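Local coordinates for Sel1 repeat family protein (Pseudomonas aeruginosa, PDB 6LCH) that probably protects its own cell as an immunity protein against the type VI secretion effector PldB, using a helical Sel1-repeat scaffold, at residues 13-18 with 94-98; 84-89 with 102-107; 207-211 with 221-227. All blocks are in the same frame, centred on the assembly; numbering follows the deposited sequence.

Contact 1 of 3, residues 13-18 with 94-98; sequences EKDHLP and LDVPQ
Pro-97 takes the largest share of the contact with the 13-18 segment. Its CD meets Leu-17 CD2 at 3.7 Å, and its CG lies 3.7 Å from Glu-13 CG. One step along, Pro-18 lays its ring across Val-96 at about a right angle, with Pro-18 CD 3.7 Å from Val-96 CG2. Pro-18 CG, which also nears Val-96 CG2, comes within 4.3 Å of Leu-94 CB. Val-96 uses both branches: CG1 turns to Leu-17 and CG2 to Pro-18.

The polar part is indirect. Glu-13 runs extended, with CG anti to its amide nitrogen (chi1 -162°), which carries the carboxylate past Pro-97 toward Gln-98. A water links the two side chains. It donates to Gln-98 OE1 at 2.8 Å and, weakly, to Glu-13 OE1 at 3.3 Å. Asn-132 ND2 bonds to both Glu-13 OE2 and Gln-98 OE1, and Trp-59 of helix 59-70 packs on Leu-17 and Val-96.

Residues 94-96 make the turn between helix 81-93 and helix 97-107. Asp-95, with positive phi, is the C-prime residue of the Schellman motif ending helix 81-93. The N-terminal loop adheres to this turn by prolines and aliphatic carbon, while the Glu-13 carboxylate is held mainly by Asn-132, and weakly by the water.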
loop_
_atom_site.group_PDB
_atom_site.type_symbol
_atom_site.label_atom_id
_atom_site.label_comp_id
_atom_site.label_asym_id
_atom_site.label_seq_id
_atom_site.Cartn_x
_atom_site.Cartn_y
_atom_site.Cartn_z
ATOM N N GLU A 13 4.703 9.924 7.760
ATOM C CA GLU A 13 5.219 8.765 8.478
ATOM C C GLU A 13 6.741 8.779 8.544
ATOM O O GLU A 13 7.325 8.174 9.446
ATOM C CB GLU A 13 4.732 7.476 7.819
ATOM C CG GLU A 13 4.853 6.249 8.704
ATOM C CD GLU A 13 4.694 4.957 7.934
ATOM O OE1 GLU A 13 5.351 4.806 6.886
ATOM O OE2 GLU A 13 3.914 4.092 8.376
ATOM N N LYS A 14 7.395 9.464 7.600
ATOM C CA LYS A 14 8.848 9.650 7.587
ATOM C C LYS A 14 9.335 10.652 8.645
ATOM O O LYS A 14 10.515 11.024 8.628
ATOM C CB LYS A 14 9.308 10.095 6.198
ATOM C CG LYS A 14 9.139 9.036 5.125
ATOM C CD LYS A 14 8.963 9.667 3.752
ATOM C CE LYS A 14 7.636 9.275 3.119
ATOM N NZ LYS A 14 7.249 10.210 2.025
ATOM N N ASP A 15 8.464 11.058 9.572
ATOM C CA ASP A 15 8.830 11.944 10.670
ATOM C C ASP A 15 9.008 11.223 12.000
ATOM O O ASP A 15 9.722 11.735 12.869
ATOM C CB ASP A 15 7.770 13.040 10.851
ATOM C CG ASP A 15 7.807 14.079 9.752
ATOM O OD1 ASP A 15 8.533 13.875 8.758
ATOM O OD2 ASP A 15 7.107 15.106 9.887
ATOM N N HIS A 16 8.375 10.062 12.184
ATOM C CA HIS A 16 8.447 9.337 13.449
ATOM C C HIS A 16 9.042 7.945 13.252
ATOM O O HIS A 16 8.479 6.950 13.726
ATOM C CB HIS A 16 7.061 9.223 14.083
ATOM C CG HIS A 16 6.118 10.316 13.686
ATOM N ND1 HIS A 16 6.420 11.653 13.835
ATOM C CD2 HIS A 16 4.876 10.268 13.146
ATOM C CE1 HIS A 16 5.403 12.382 13.407
ATOM N NE2 HIS A 16 4.454 11.565 12.985
ATOM N N LEU A 17 10.168 7.859 12.532
ATOM C CA LEU A 17 10.857 6.597 12.310
ATOM C C LEU A 17 12.222 6.614 12.988
ATOM O O LEU A 17 12.882 7.657 13.044
ATOM C CB LEU A 17 11.053 6.300 10.817
ATOM C CG LEU A 17 9.839 5.857 9.989
ATOM C CD1 LEU A 17 10.216 5.628 8.528
ATOM C CD2 LEU A 17 9.162 4.633 10.587
ATOM N N PRO A 18 12.673 5.478 13.509
ATOM C CA PRO A 18 13.999 5.414 14.126
ATOM C C PRO A 18 15.085 5.452 13.067
ATOM O O PRO A 18 14.798 5.266 11.874
ATOM C CB PRO A 18 13.974 4.066 14.862
ATOM C CG PRO A 18 13.035 3.236 14.059
ATOM C CD PRO A 18 11.980 4.178 13.550
ATOM N N LEU A 94 9.887 0.653 19.319
ATOM C CA LEU A 94 10.551 1.757 18.648
ATOM C C LEU A 94 9.573 2.821 18.166
ATOM O O LEU A 94 9.989 3.756 17.475
ATOM C CB LEU A 94 11.368 1.237 17.464
ATOM C CG LEU A 94 12.513 0.269 17.772
ATOM C CD1 LEU A 94 13.031 -0.356 16.488
ATOM C CD2 LEU A 94 13.636 0.982 18.525
ATOM N N ASP A 95 8.289 2.689 18.505
ATOM C CA ASP A 95 7.248 3.623 18.073
ATOM C C ASP A 95 7.153 3.708 16.549
ATOM O O ASP A 95 6.871 4.770 15.986
ATOM C CB ASP A 95 7.457 5.012 18.681
ATOM C CG ASP A 95 6.147 5.715 18.975
ATOM O OD1 ASP A 95 6.073 6.949 18.805
ATOM O OD2 ASP A 95 5.185 5.021 19.360
ATOM N N VAL A 96 7.376 2.584 15.877
ATOM C CA VAL A 96 7.282 2.530 14.420
ATOM C C VAL A 96 5.804 2.501 14.038
ATOM O O VAL A 96 5.068 1.615 14.493
ATOM C CB VAL A 96 8.034 1.317 13.849
ATOM C CG1 VAL A 96 7.804 1.223 12.354
ATOM C CG2 VAL A 96 9.522 1.428 14.146
ATOM N N PRO A 97 5.326 3.452 13.231
ATOM C CA PRO A 97 3.881 3.501 12.939
ATOM C C PRO A 97 3.351 2.238 12.282
ATOM O O PRO A 97 2.231 1.813 12.591
ATOM C CB PRO A 97 3.753 4.724 12.021
ATOM C CG PRO A 97 4.967 5.556 12.314
ATOM C CD PRO A 97 6.056 4.584 12.640
ATOM N N GLN A 98 4.130 1.616 11.393
ATOM C CA GLN A 98 3.698 0.357 10.791
ATOM C C GLN A 98 3.544 -0.743 11.836
ATOM O O GLN A 98 2.743 -1.666 11.651
ATOM C CB GLN A 98 4.687 -0.070 9.700
ATOM C CG GLN A 98 4.223 -1.260 8.853
ATOM C CD GLN A 98 3.055 -0.919 7.944
ATOM O OE1 GLN A 98 2.971 0.188 7.403
ATOM N NE2 GLN A 98 2.147 -1.874 7.768
HETATM O O HOH W 1 4.893 1.655 6.002
#

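Contact 2 of 3, residues 84-89 with 102-107; sequences ALDLYQ and DMGAMI
Tyr-88 points its CB toward the 102-107 segment of helix 97-107 and carries much of this helix-helix contact. Its CB meets the methyl of Met-103, CE, at 3.6 Å, with the sulfur just behind. CG sits anti to the carbonyl carbon (chi1 -66°), and this swings the ring across the partner helix, one face to Asp-102 and one edge to Met-106. CD1 and CE1 lie under the CB of Asp-102. That carbon stands over one face, 3.5 Å from the ring centroid and 20° off the normal, a CH-pi contact. On the opposite face lies Ala-84 O, one turn earlier in the tyrosine's own helix. CD2 and CE2 form the other long edge and meet Met-106. Tyr-88 CE2 is 3.2 Å from Met-106 CG, and Met-106 SD lies in the ring plane, a Met-aromatic contact at the edge. CZ, nearest the hydroxyl, still comes close to Asp-102 CB.

Met-106 bends on beyond its sulfur, and its CE reaches Ala-84 CB at 3.6 Å. Leu-85 CD2 is pressed closely against Met-106 CB at 3.5 Å and also touches Ile-107 CG2 at 3.7 Å. Met-103, bent at chi2 and chi3, reaches across with its methyl CE to Gln-89, near both the backbone N and OE1; Gln-89 NE2 bonds to Asp-93. The Asp-102 carboxylate is held by His-63 and Gln-98, which fixes the group whose CB covers the ring.

The two helical segments run roughly antiparallel, at 146°, with axes 9.7 Å apart. This is consistent with the antiparallel helix packing of Sel1 and TPR-like solenoids. Ala-66 and Arg-70 of helix 59-70 touch Tyr-88, and Arg-70 also touches Met-106, while Phe-123 of helix 123-129 packs against Met-103 and Ile-107.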
loop_
_atom_site.group_PDB
_atom_site.type_symbol
_atom_site.label_atom_id
_atom_site.label_comp_id
_atom_site.label_asym_id
_atom_site.label_seq_id
_atom_site.Cartn_x
_atom_site.Cartn_y
_atom_site.Cartn_z
ATOM N N ALA A 84 5.699 -13.629 14.965
ATOM C CA ALA A 84 5.201 -12.415 14.333
ATOM C C ALA A 84 4.804 -11.375 15.374
ATOM O O ALA A 84 5.129 -10.192 15.226
ATOM C CB ALA A 84 4.019 -12.740 13.423
ATOM N N LEU A 85 4.107 -11.803 16.435
ATOM C CA LEU A 85 3.704 -10.875 17.488
ATOM C C LEU A 85 4.912 -10.224 18.142
ATOM O O LEU A 85 4.919 -9.012 18.383
ATOM C CB LEU A 85 2.870 -11.599 18.549
ATOM C CG LEU A 85 1.526 -12.222 18.165
ATOM C CD1 LEU A 85 0.948 -12.992 19.346
ATOM C CD2 LEU A 85 0.556 -11.159 17.703
ATOM N N ASP A 86 5.942 -11.018 18.444
ATOM C CA ASP A 86 7.130 -10.473 19.096
ATOM C C ASP A 86 7.840 -9.474 18.197
ATOM O O ASP A 86 8.366 -8.465 18.678
ATOM C CB ASP A 86 8.072 -11.606 19.501
ATOM C CG ASP A 86 7.419 -12.589 20.452
ATOM O OD1 ASP A 86 7.972 -13.695 20.635
ATOM O OD2 ASP A 86 6.348 -12.257 21.010
ATOM N N LEU A 87 7.861 -9.733 16.888
ATOM C CA LEU A 87 8.421 -8.759 15.958
ATOM C C LEU A 87 7.566 -7.501 15.899
ATOM O O LEU A 87 8.097 -6.389 15.812
ATOM C CB LEU A 87 8.558 -9.378 14.569
ATOM C CG LEU A 87 9.778 -10.277 14.359
ATOM C CD1 LEU A 87 9.550 -11.221 13.185
ATOM C CD2 LEU A 87 11.041 -9.451 14.144
ATOM N N TYR A 88 6.237 -7.658 15.938
ATOM C CA TYR A 88 5.351 -6.499 15.949
ATOM C C TYR A 88 5.522 -5.672 17.222
ATOM O O TYR A 88 5.438 -4.440 17.175
ATOM C CB TYR A 88 3.896 -6.955 15.772
ATOM C CG TYR A 88 3.603 -7.563 14.405
ATOM C CD1 TYR A 88 4.354 -7.217 13.308
ATOM C CD2 TYR A 88 2.586 -8.480 14.217
ATOM C CE1 TYR A 88 4.110 -7.742 12.051
ATOM C CE2 TYR A 88 2.343 -9.023 12.957
ATOM C CZ TYR A 88 3.104 -8.647 11.883
ATOM O OH TYR A 88 2.861 -9.180 10.639
ATOM N N GLN A 89 5.781 -6.320 18.362
ATOM C CA GLN A 89 5.988 -5.576 19.601
ATOM C C GLN A 89 7.329 -4.850 19.611
ATOM O O GLN A 89 7.443 -3.766 20.196
ATOM C CB GLN A 89 5.887 -6.512 20.806
ATOM C CG GLN A 89 5.936 -5.796 22.154
ATOM C CD GLN A 89 4.859 -4.737 22.296
ATOM O OE1 GLN A 89 3.687 -4.986 22.016
ATOM N NE2 GLN A 89 5.252 -3.546 22.740
ATOM N N ASP A 102 0.380 -3.344 12.069
ATOM C CA ASP A 102 0.581 -4.784 11.951
ATOM C C ASP A 102 0.016 -5.522 13.158
ATOM O O ASP A 102 -0.522 -6.625 13.019
ATOM C CB ASP A 102 2.066 -5.105 11.784
ATOM C CG ASP A 102 2.655 -4.544 10.502
ATOM O OD1 ASP A 102 3.853 -4.186 10.517
ATOM O OD2 ASP A 102 1.940 -4.460 9.481
ATOM N N MET A 103 0.140 -4.937 14.352
ATOM C CA MET A 103 -0.335 -5.618 15.552
ATOM C C MET A 103 -1.855 -5.695 15.584
ATOM O O MET A 103 -2.422 -6.707 16.011
ATOM C CB MET A 103 0.188 -4.914 16.801
ATOM C CG MET A 103 -0.140 -5.646 18.082
ATOM S SD MET A 103 0.862 -7.117 18.310
ATOM C CE MET A 103 2.346 -6.388 19.006
ATOM N N GLY A 104 -2.533 -4.632 15.146
ATOM C CA GLY A 104 -3.988 -4.648 15.129
ATOM C C GLY A 104 -4.558 -5.713 14.215
ATOM O O GLY A 104 -5.634 -6.253 14.480
ATOM N N ALA A 105 -3.851 -6.028 13.127
ATOM C CA ALA A 105 -4.244 -7.139 12.270
ATOM C C ALA A 105 -3.964 -8.491 12.911
ATOM O O ALA A 105 -4.450 -9.510 12.411
ATOM C CB ALA A 105 -3.524 -7.046 10.924
ATOM N N MET A 106 -3.199 -8.522 13.999
ATOM C CA MET A 106 -2.888 -9.769 14.688
ATOM C C MET A 106 -3.882 -10.070 15.800
ATOM O O MET A 106 -4.586 -11.085 15.760
ATOM C CB MET A 106 -1.478 -9.705 15.268
ATOM C CG MET A 106 -0.425 -9.980 14.263
ATOM S SD MET A 106 -0.642 -11.563 13.442
ATOM C CE MET A 106 0.506 -12.581 14.354
ATOM N N ILE A 107 -3.929 -9.201 16.812
ATOM C CA ILE A 107 -4.678 -9.459 18.032
ATOM C C ILE A 107 -5.973 -8.676 18.097
ATOM O O ILE A 107 -6.669 -8.732 19.121
ATOM C CB ILE A 107 -3.816 -9.149 19.270
ATOM C CG1 ILE A 107 -3.458 -7.661 19.300
ATOM C CG2 ILE A 107 -2.559 -10.000 19.261
ATOM C CD1 ILE A 107 -2.688 -7.235 20.533
#

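Contact 3 of 3, residues 207-211 with 221-227; sequences RVFGS and YAPDEKL
A helix end and a helix start meet here, joined by a loop: residues 207-211 run out of the end of helix 199-208, and residues 221-227 lead into helix 225-240 with Asp-224 as N-cap. Phe-209 is the main side chain of the contact. Leu-227 CD2 stands over one face, 3.6 Å from the ring centroid and 8° off the normal, a CH-pi contact. Val-208 CG1 covers the opposite face, so the ring is clamped between two aliphatic groups. Ala-222 O lies in the ring plane, 3.8 Å from Phe-209 CD1.

The side chains of Val-208 and Tyr-221 run alongside each other, with Val-208 CG1 4.1 Å from Tyr-221 CB, and Leu-187 of helix 183-195 touches both. His-258 meets the Tyr-221 ring edge-to-face. At the exposed end, Pro-223 CB packs on Ser-211 CA at 3.6 Å.

Asp-224 turns its CG anti to the backbone N (chi1 -166°), bringing OD1 to Leu-227 N in a weak capping bond of 3.4 Å. The cap falls on the residue whose methyl covers the phenylalanine. One backbone bond ties the two segments: Asp-224 N donates to Phe-209 O at 2.9 Å, nearly straight, with the donor tilted 34° from the carbonyl plane.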
loop_
_atom_site.group_PDB
_atom_site.type_symbol
_atom_site.label_atom_id
_atom_site.label_comp_id
_atom_site.label_asym_id
_atom_site.label_seq_id
_atom_site.Cartn_x
_atom_site.Cartn_y
_atom_site.Cartn_z
ATOM N N ARG A 207 -6.847 -3.250 -18.539
ATOM C CA ARG A 207 -8.170 -3.663 -18.995
ATOM C C ARG A 207 -9.010 -2.477 -19.450
ATOM O O ARG A 207 -9.840 -2.623 -20.355
ATOM C CB ARG A 207 -8.889 -4.427 -17.885
ATOM C CG ARG A 207 -8.025 -5.486 -17.220
ATOM C CD ARG A 207 -8.797 -6.775 -17.004
ATOM N NE ARG A 207 -9.556 -7.174 -18.185
ATOM C CZ ARG A 207 -10.849 -7.483 -18.176
ATOM N NH1 ARG A 207 -11.538 -7.442 -17.044
ATOM N NH2 ARG A 207 -11.455 -7.836 -19.302
ATOM N N VAL A 208 -8.813 -1.308 -18.836
ATOM C CA VAL A 208 -9.503 -0.096 -19.278
ATOM C C VAL A 208 -9.268 0.129 -20.768
ATOM O O VAL A 208 -10.204 0.366 -21.541
ATOM C CB VAL A 208 -9.039 1.114 -18.446
ATOM C CG1 VAL A 208 -9.305 2.410 -19.190
ATOM C CG2 VAL A 208 -9.709 1.117 -17.077
ATOM N N PHE A 209 -8.011 0.031 -21.195
ATOM C CA PHE A 209 -7.649 0.249 -22.588
ATOM C C PHE A 209 -7.535 -1.055 -23.371
ATOM O O PHE A 209 -6.942 -1.073 -24.454
ATOM C CB PHE A 209 -6.354 1.058 -22.657
ATOM C CG PHE A 209 -6.445 2.378 -21.948
ATOM C CD1 PHE A 209 -7.288 3.370 -22.426
ATOM C CD2 PHE A 209 -5.720 2.618 -20.792
ATOM C CE1 PHE A 209 -7.391 4.583 -21.783
ATOM C CE2 PHE A 209 -5.823 3.834 -20.136
ATOM C CZ PHE A 209 -6.659 4.818 -20.631
ATOM N N GLY A 210 -8.104 -2.138 -22.849
ATOM C CA GLY A 210 -8.179 -3.388 -23.584
ATOM C C GLY A 210 -9.455 -3.466 -24.409
ATOM O O GLY A 210 -10.523 -3.046 -23.973
ATOM N N SER A 211 -9.323 -4.012 -25.620
ATOM C CA SER A 211 -10.476 -4.128 -26.506
ATOM C C SER A 211 -11.457 -5.190 -26.028
ATOM O O SER A 211 -12.666 -5.063 -26.253
ATOM C CB SER A 211 -10.006 -4.444 -27.920
ATOM O OG SER A 211 -9.406 -5.726 -27.978
ATOM N N TYR A 221 -14.245 3.978 -21.906
ATOM C CA TYR A 221 -13.086 4.513 -22.598
ATOM C C TYR A 221 -12.803 3.686 -23.845
ATOM O O TYR A 221 -13.000 2.467 -23.868
ATOM C CB TYR A 221 -11.864 4.521 -21.681
ATOM C CG TYR A 221 -11.770 5.769 -20.835
ATOM C CD1 TYR A 221 -12.290 5.795 -19.547
ATOM C CD2 TYR A 221 -11.183 6.922 -21.331
ATOM C CE1 TYR A 221 -12.215 6.929 -18.776
ATOM C CE2 TYR A 221 -11.104 8.063 -20.568
ATOM C CZ TYR A 221 -11.625 8.061 -19.292
ATOM O OH TYR A 221 -11.546 9.195 -18.529
ATOM N N ALA A 222 -12.359 4.359 -24.896
ATOM C CA ALA A 222 -12.048 3.640 -26.116
ATOM C C ALA A 222 -10.812 2.770 -25.900
ATOM O O ALA A 222 -9.847 3.209 -25.264
ATOM C CB ALA A 222 -11.821 4.604 -27.276
ATOM N N PRO A 223 -10.830 1.524 -26.372
ATOM C CA PRO A 223 -9.626 0.691 -26.306
ATOM C C PRO A 223 -8.439 1.380 -26.965
ATOM O O PRO A 223 -8.588 2.193 -27.880
ATOM C CB PRO A 223 -10.029 -0.574 -27.071
ATOM C CG PRO A 223 -11.518 -0.653 -26.914
ATOM C CD PRO A 223 -12.027 0.760 -26.764
ATOM N N ASP A 224 -7.246 1.044 -26.480
ATOM C CA ASP A 224 -6.017 1.689 -26.935
ATOM C C ASP A 224 -4.910 0.650 -26.851
ATOM O O ASP A 224 -4.566 0.199 -25.754
ATOM C CB ASP A 224 -5.703 2.921 -26.086
ATOM C CG ASP A 224 -4.641 3.818 -26.708
ATOM O OD1 ASP A 224 -3.712 3.295 -27.361
ATOM O OD2 ASP A 224 -4.735 5.054 -26.537
ATOM N N GLU A 225 -4.360 0.269 -28.004
ATOM C CA GLU A 225 -3.411 -0.840 -28.040
ATOM C C GLU A 225 -2.113 -0.491 -27.318
ATOM O O GLU A 225 -1.611 -1.284 -26.513
ATOM C CB GLU A 225 -3.140 -1.248 -29.490
ATOM C CG GLU A 225 -2.769 -2.715 -29.677
ATOM C CD GLU A 225 -3.947 -3.655 -29.492
ATOM O OE1 GLU A 225 -5.089 -3.169 -29.342
ATOM O OE2 GLU A 225 -3.732 -4.886 -29.504
ATOM N N LYS A 226 -1.554 0.694 -27.586
ATOM C CA LYS A 226 -0.296 1.064 -26.941
ATOM C C LYS A 226 -0.486 1.262 -25.444
ATOM O O LYS A 226 0.328 0.798 -24.639
ATOM C CB LYS A 226 0.294 2.331 -27.561
ATOM C CG LYS A 226 -0.327 2.808 -28.852
ATOM C CD LYS A 226 0.458 4.012 -29.353
ATOM C CE LYS A 226 -0.118 4.594 -30.622
ATOM N NZ LYS A 226 0.594 5.855 -30.973
ATOM N N LEU A 227 -1.551 1.969 -25.055
ATOM C CA LEU A 227 -1.829 2.164 -23.636
ATOM C C LEU A 227 -2.054 0.831 -22.934
ATOM O O LEU A 227 -1.542 0.612 -21.830
ATOM C CB LEU A 227 -3.039 3.084 -23.458
ATOM C CG LEU A 227 -2.760 4.575 -23.251
ATOM C CD1 LEU A 227 -1.905 5.142 -24.374
ATOM C CD2 LEU A 227 -4.052 5.365 -23.113
#

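In the fold
Contacts 1 and 2 belong to one neighbourhood, their centres 15 Å apart. Both use helix 97-107: contact 1 takes its start and contact 2 the later turns. Gln-98 connects them, because its NE2 bonds to Asp-102 while its OE1 accepts from the water of contact 1. The N-terminal loop and helix 81-93 are thus both packed against the same helix. Contact 3 lies on the opposite side of the chain's centre. Its centre is about 41 Å from that of contact 1 and about 42 Å from that of contact 2, and the nearest atoms are still about 27 Å and 28 Å away. It joins helices later in the chain, and it opens after both of the others have closed.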